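Local structure of Hydrogenase/urease maturation factor HypB (Helicobacter pylori, 4LPS) at residues M174-D185 against K205-K216. The protein binds and slowly hydrolyses GTP, binds nickel or zinc, and is required for nickel insertion during maturation of [NiFe]-hydrogenase and of urease. Numbering follows the deposited sequence.
Sequences MCADAVIISKAD and KPEAPIFLMSSK. With GDP (guanosine-5'-diphosphate), chain D.
OD1 of D185 is gripped twice: the hydroxyl OG of S214 donates to it at 2.7 Å, meeting it from above the carboxylate plane (49° out of it), and N1 of the GDP guanine gives it a nearly straight bond (N-H...O angle 167°). OD2 accepts from guanine N2 of GDP, also at 2.7 Å, so the carboxylate reads two neighbouring donors, N1 and N2, of the guanine. The weak bond from K216 NZ to D185 OD2 is part of a salt bridge, and a water joins the same two groups. S214 OG lies anti to its own backbone N (chi1 175°), and from there it also accepts from K216 N, closing an ST turn. S215 N adds a bond of 2.7 Å to GDP O6. K183 runs extended over the base, its CG 3.6 Å from guanine C5, and its NZ reaches the ribose O4' as well as the backbone O of G56. K183 and D185 thus fit the NKxD-like guanine-specificity motif of P-loop GTPases, here with S182 preceding the lysine. These nucleotide-binding residues follow strands 178-182 and 210-212, parallel neighbours joined through helix 194-204 in a beta-alpha-beta unit; 210-212 forms one edge of the sheet. In their pairing the donor switches from one strand to the other: V179 N to P209 O (2.9 Å), F211 N to V179 O, I181 N to F211 O and M213 N to I181 O. On the face bearing I180 and F211, I180 CG2 packs on M213 CB at 3.6 Å, and both side chains touch F224 of helix 218-234; on the face of V179, I181 CD1 meets I210 CG2 at 3.8 Å. At the far end, K205 NZ bonds to M174 O and A176 O, each at 2.9 Å, standing above both carbonyl planes.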
loop_
_atom_site.group_PDB
_atom_site.type_symbol
_atom_site.label_atom_id
_atom_site.label_comp_id
_atom_site.label_asym_id
_atom_site.label_seq_id
_atom_site.Cartn_x
_atom_site.Cartn_y
_atom_site.Cartn_z
ATOM N N MET A 174 10.494 -1.929 -8.857
ATOM C CA MET A 174 10.295 -3.112 -9.694
ATOM C C MET A 174 9.270 -4.096 -9.108
ATOM O O MET A 174 8.794 -4.983 -9.813
ATOM C CB MET A 174 11.624 -3.831 -9.953
ATOM C CG MET A 174 12.417 -3.245 -11.120
ATOM S SD MET A 174 13.976 -4.095 -11.448
ATOM C CE MET A 174 14.896 -3.748 -9.952
ATOM N N CYS A 175 8.936 -3.957 -7.828
ATOM C CA CYS A 175 7.926 -4.837 -7.244
ATOM C C CYS A 175 6.532 -4.212 -7.286
ATOM O O CYS A 175 5.550 -4.837 -6.882
ATOM C CB CYS A 175 8.294 -5.203 -5.803
ATOM S SG CYS A 175 7.826 -4.014 -4.542
ATOM N N ALA A 176 6.452 -2.981 -7.782
ATOM C CA ALA A 176 5.185 -2.260 -7.848
ATOM C C ALA A 176 4.286 -2.772 -8.973
ATOM O O ALA A 176 4.722 -2.915 -10.116
ATOM C CB ALA A 176 5.435 -0.772 -8.022
ATOM N N ASP A 177 3.028 -3.037 -8.635
ATOM C CA ASP A 177 1.992 -3.272 -9.631
ATOM C C ASP A 177 1.387 -1.941 -10.050
ATOM O O ASP A 177 0.652 -1.858 -11.032
ATOM C CB ASP A 177 0.911 -4.203 -9.082
ATOM C CG ASP A 177 1.463 -5.541 -8.654
ATOM O OD1 ASP A 177 1.786 -6.355 -9.543
ATOM O OD2 ASP A 177 1.586 -5.776 -7.435
ATOM N N ALA A 178 1.700 -0.905 -9.279
ATOM C CA ALA A 178 1.278 0.455 -9.578
ATOM C C ALA A 178 2.129 1.434 -8.786
ATOM O O ALA A 178 2.549 1.142 -7.665
ATOM C CB ALA A 178 -0.200 0.646 -9.255
ATOM N N VAL A 179 2.381 2.596 -9.372
ATOM C CA VAL A 179 3.114 3.644 -8.682
ATOM C C VAL A 179 2.220 4.866 -8.551
ATOM O O VAL A 179 1.567 5.281 -9.513
ATOM C CB VAL A 179 4.424 4.022 -9.418
ATOM C CG1 VAL A 179 5.171 5.118 -8.665
ATOM C CG2 VAL A 179 5.313 2.806 -9.580
ATOM N N ILE A 180 2.177 5.430 -7.351
ATOM C CA ILE A 180 1.439 6.661 -7.118
ATOM C C ILE A 180 2.397 7.819 -6.881
ATOM O O ILE A 180 3.191 7.789 -5.942
ATOM C CB ILE A 180 0.496 6.529 -5.906
ATOM C CG1 ILE A 180 -0.556 5.447 -6.162
ATOM C CG2 ILE A 180 -0.165 7.863 -5.587
ATOM C CD1 ILE A 180 -1.334 5.062 -4.925
ATOM N N ILE A 181 2.324 8.841 -7.731
ATOM C CA ILE A 181 3.022 10.090 -7.455
ATOM C C ILE A 181 2.136 10.917 -6.535
ATOM O O ILE A 181 1.169 11.537 -6.979
ATOM C CB ILE A 181 3.346 10.880 -8.741
ATOM C CG1 ILE A 181 4.220 10.044 -9.681
ATOM C CG2 ILE A 181 4.051 12.190 -8.400
ATOM C CD1 ILE A 181 4.535 10.725 -11.007
ATOM N N SER A 182 2.465 10.916 -5.249
ATOM C CA SER A 182 1.595 11.526 -4.253
ATOM C C SER A 182 1.991 12.974 -4.001
ATOM O O SER A 182 3.073 13.406 -4.406
ATOM C CB SER A 182 1.618 10.723 -2.950
ATOM O OG SER A 182 2.928 10.583 -2.439
ATOM N N LYS A 183 1.097 13.716 -3.345
ATOM C CA LYS A 183 1.257 15.155 -3.135
ATOM C C LYS A 183 1.490 15.871 -4.467
ATOM O O LYS A 183 2.355 16.741 -4.583
ATOM C CB LYS A 183 2.399 15.436 -2.152
ATOM C CG LYS A 183 2.367 14.536 -0.915
ATOM C CD LYS A 183 3.391 14.953 0.134
ATOM C CE LYS A 183 3.375 13.991 1.317
ATOM N NZ LYS A 183 4.306 14.403 2.413
ATOM N N ALA A 184 0.696 15.497 -5.466
ATOM C CA ALA A 184 0.840 16.036 -6.815
ATOM C C ALA A 184 0.539 17.535 -6.888
ATOM O O ALA A 184 0.910 18.202 -7.855
ATOM C CB ALA A 184 -0.059 15.271 -7.774
ATOM N N ASP A 185 -0.133 18.057 -5.865
ATOM C CA ASP A 185 -0.359 19.495 -5.744
ATOM C C ASP A 185 0.945 20.288 -5.612
ATOM O O ASP A 185 0.960 21.504 -5.811
ATOM C CB ASP A 185 -1.268 19.786 -4.547
ATOM C CG ASP A 185 -0.764 19.150 -3.266
ATOM O OD1 ASP A 185 -0.761 17.903 -3.178
ATOM O OD2 ASP A 185 -0.377 19.896 -2.340
ATOM N N LYS A 205 9.907 -1.017 -15.178
ATOM C CA LYS A 205 8.686 -1.813 -15.174
ATOM C C LYS A 205 7.592 -1.084 -15.948
ATOM O O LYS A 205 6.708 -0.465 -15.353
ATOM C CB LYS A 205 8.246 -2.095 -13.735
ATOM C CG LYS A 205 7.101 -3.087 -13.596
ATOM C CD LYS A 205 7.359 -4.028 -12.427
ATOM C CE LYS A 205 6.232 -5.032 -12.238
ATOM N NZ LYS A 205 6.052 -5.365 -10.794
ATOM N N PRO A 206 7.664 -1.143 -17.288
ATOM C CA PRO A 206 6.774 -0.385 -18.174
ATOM C C PRO A 206 5.304 -0.787 -18.076
ATOM O O PRO A 206 4.448 0.012 -18.462
ATOM C CB PRO A 206 7.327 -0.700 -19.573
ATOM C CG PRO A 206 8.049 -1.993 -19.409
ATOM C CD PRO A 206 8.670 -1.896 -18.053
ATOM N N GLU A 207 5.011 -1.983 -17.571
ATOM C CA GLU A 207 3.625 -2.438 -17.467
ATOM C C GLU A 207 2.895 -1.797 -16.287
ATOM O O GLU A 207 1.665 -1.812 -16.226
ATOM C CB GLU A 207 3.557 -3.965 -17.345
ATOM C CG GLU A 207 4.130 -4.530 -16.050
ATOM C CD GLU A 207 5.559 -5.015 -16.196
ATOM O OE1 GLU A 207 6.371 -4.299 -16.819
ATOM O OE2 GLU A 207 5.870 -6.113 -15.685
ATOM N N ALA A 208 3.653 -1.242 -15.347
ATOM C CA ALA A 208 3.061 -0.667 -14.143
ATOM C C ALA A 208 2.480 0.715 -14.424
ATOM O O ALA A 208 3.179 1.598 -14.930
ATOM C CB ALA A 208 4.093 -0.588 -13.030
ATOM N N PRO A 209 1.196 0.911 -14.091
ATOM C CA PRO A 209 0.540 2.210 -14.266
ATOM C C PRO A 209 1.034 3.240 -13.254
ATOM O O PRO A 209 1.457 2.867 -12.160
ATOM C CB PRO A 209 -0.940 1.885 -14.046
ATOM C CG PRO A 209 -0.926 0.694 -13.143
ATOM C CD PRO A 209 0.262 -0.113 -13.589
ATOM N N ILE A 210 1.000 4.515 -13.628
ATOM C CA ILE A 210 1.414 5.589 -12.734
ATOM C C ILE A 210 0.246 6.538 -12.478
ATOM O O ILE A 210 -0.441 6.957 -13.413
ATOM C CB ILE A 210 2.616 6.380 -13.308
ATOM C CG1 ILE A 210 3.754 5.422 -13.678
ATOM C CG2 ILE A 210 3.107 7.414 -12.311
ATOM C CD1 ILE A 210 4.970 6.106 -14.292
ATOM N N PHE A 211 0.021 6.871 -11.212
ATOM C CA PHE A 211 -1.083 7.746 -10.837
ATOM C C PHE A 211 -0.594 9.039 -10.199
ATOM O O PHE A 211 0.236 9.013 -9.292
ATOM C CB PHE A 211 -2.026 7.030 -9.866
ATOM C CG PHE A 211 -2.749 5.860 -10.466
ATOM C CD1 PHE A 211 -2.210 4.583 -10.394
ATOM C CD2 PHE A 211 -3.968 6.036 -11.104
ATOM C CE1 PHE A 211 -2.872 3.505 -10.946
ATOM C CE2 PHE A 211 -4.638 4.959 -11.657
ATOM C CZ PHE A 211 -4.087 3.691 -11.578
ATOM N N LEU A 212 -1.117 10.163 -10.676
ATOM C CA LEU A 212 -0.938 11.438 -9.997
ATOM C C LEU A 212 -2.028 11.581 -8.947
ATOM O O LEU A 212 -3.215 11.506 -9.264
ATOM C CB LEU A 212 -0.987 12.603 -10.987
ATOM C CG LEU A 212 0.278 12.889 -11.796
ATOM C CD1 LEU A 212 -0.040 13.793 -12.979
ATOM C CD2 LEU A 212 1.344 13.521 -10.912
ATOM N N MET A 213 -1.630 11.770 -7.697
ATOM C CA MET A 213 -2.592 11.828 -6.607
ATOM C C MET A 213 -2.318 13.002 -5.685
ATOM O O MET A 213 -1.170 13.293 -5.356
ATOM C CB MET A 213 -2.576 10.521 -5.809
ATOM C CG MET A 213 -3.289 10.610 -4.463
ATOM S SD MET A 213 -3.489 9.029 -3.624
ATOM C CE MET A 213 -4.164 8.034 -4.952
ATOM N N SER A 214 -3.386 13.674 -5.275
ATOM C CA SER A 214 -3.298 14.705 -4.252
ATOM C C SER A 214 -4.476 14.582 -3.296
ATOM O O SER A 214 -5.597 14.287 -3.715
ATOM C CB SER A 214 -3.257 16.096 -4.891
ATOM O OG SER A 214 -3.280 17.112 -3.907
ATOM N N SER A 215 -4.214 14.790 -2.010
ATOM C CA SER A 215 -5.274 14.822 -1.010
ATOM C C SER A 215 -6.239 15.977 -1.265
ATOM O O SER A 215 -7.358 15.992 -0.751
ATOM C CB SER A 215 -4.676 14.930 0.393
ATOM O OG SER A 215 -3.900 16.107 0.521
ATOM N N LYS A 216 -5.792 16.942 -2.063
ATOM C CA LYS A 216 -6.597 18.107 -2.404
ATOM C C LYS A 216 -7.388 17.871 -3.686
ATOM O O LYS A 216 -8.114 18.751 -4.147
ATOM C CB LYS A 216 -5.703 19.337 -2.553
ATOM C CG LYS A 216 -4.918 19.677 -1.294
ATOM C CD LYS A 216 -3.986 20.858 -1.517
ATOM C CE LYS A 216 -3.389 21.343 -0.202
ATOM N NZ LYS A 216 -2.078 22.026 -0.403
HETATM P PB GDP D . 2.607 8.617 5.751
HETATM O O1B GDP D . 3.610 8.818 6.859
HETATM O O2B GDP D . 1.449 7.780 6.231
HETATM O O3B GDP D . 3.247 7.902 4.586
HETATM O O3A GDP D . 2.089 10.046 5.236
HETATM P PA GDP D . 1.101 10.990 6.090
HETATM O O1A GDP D . -0.334 10.647 5.784
HETATM O O2A GDP D . 1.378 10.911 7.569
HETATM O "O5'" GDP D . 1.430 12.437 5.493
HETATM C "C5'" GDP D . 2.573 13.164 5.938
HETATM C "C4'" GDP D . 2.340 14.643 5.668
HETATM O "O4'" GDP D . 2.049 14.839 4.283
HETATM C "C3'" GDP D . 1.134 15.148 6.438
HETATM O "O3'" GDP D . 1.443 16.456 6.927
HETATM C "C2'" GDP D . 0.029 15.264 5.413
HETATM O "O2'" GDP D . -0.838 16.351 5.729
HETATM C "C1'" GDP D . 0.813 15.546 4.146
HETATM N N9 GDP D . 0.124 15.081 2.921
HETATM C C8 GDP D . -0.418 13.872 2.678
HETATM N N7 GDP D . -0.933 13.826 1.423
HETATM C C5 GDP D . -0.707 15.022 0.842
HETATM C C6 GDP D . -0.980 15.658 -0.469
HETATM O O6 GDP D . -1.575 15.036 -1.373
HETATM N N1 GDP D . -0.571 16.919 -0.659
HETATM C C2 GDP D . 0.071 17.613 0.299
HETATM N N2 GDP D . 0.459 18.886 0.046
HETATM N N3 GDP D . 0.356 17.096 1.519
HETATM C C4 GDP D . -0.004 15.835 1.835
HETATM O O HOH W 1 4.322 -6.981 -10.391
HETATM O O HOH W 2 -0.688 22.710 -2.754
#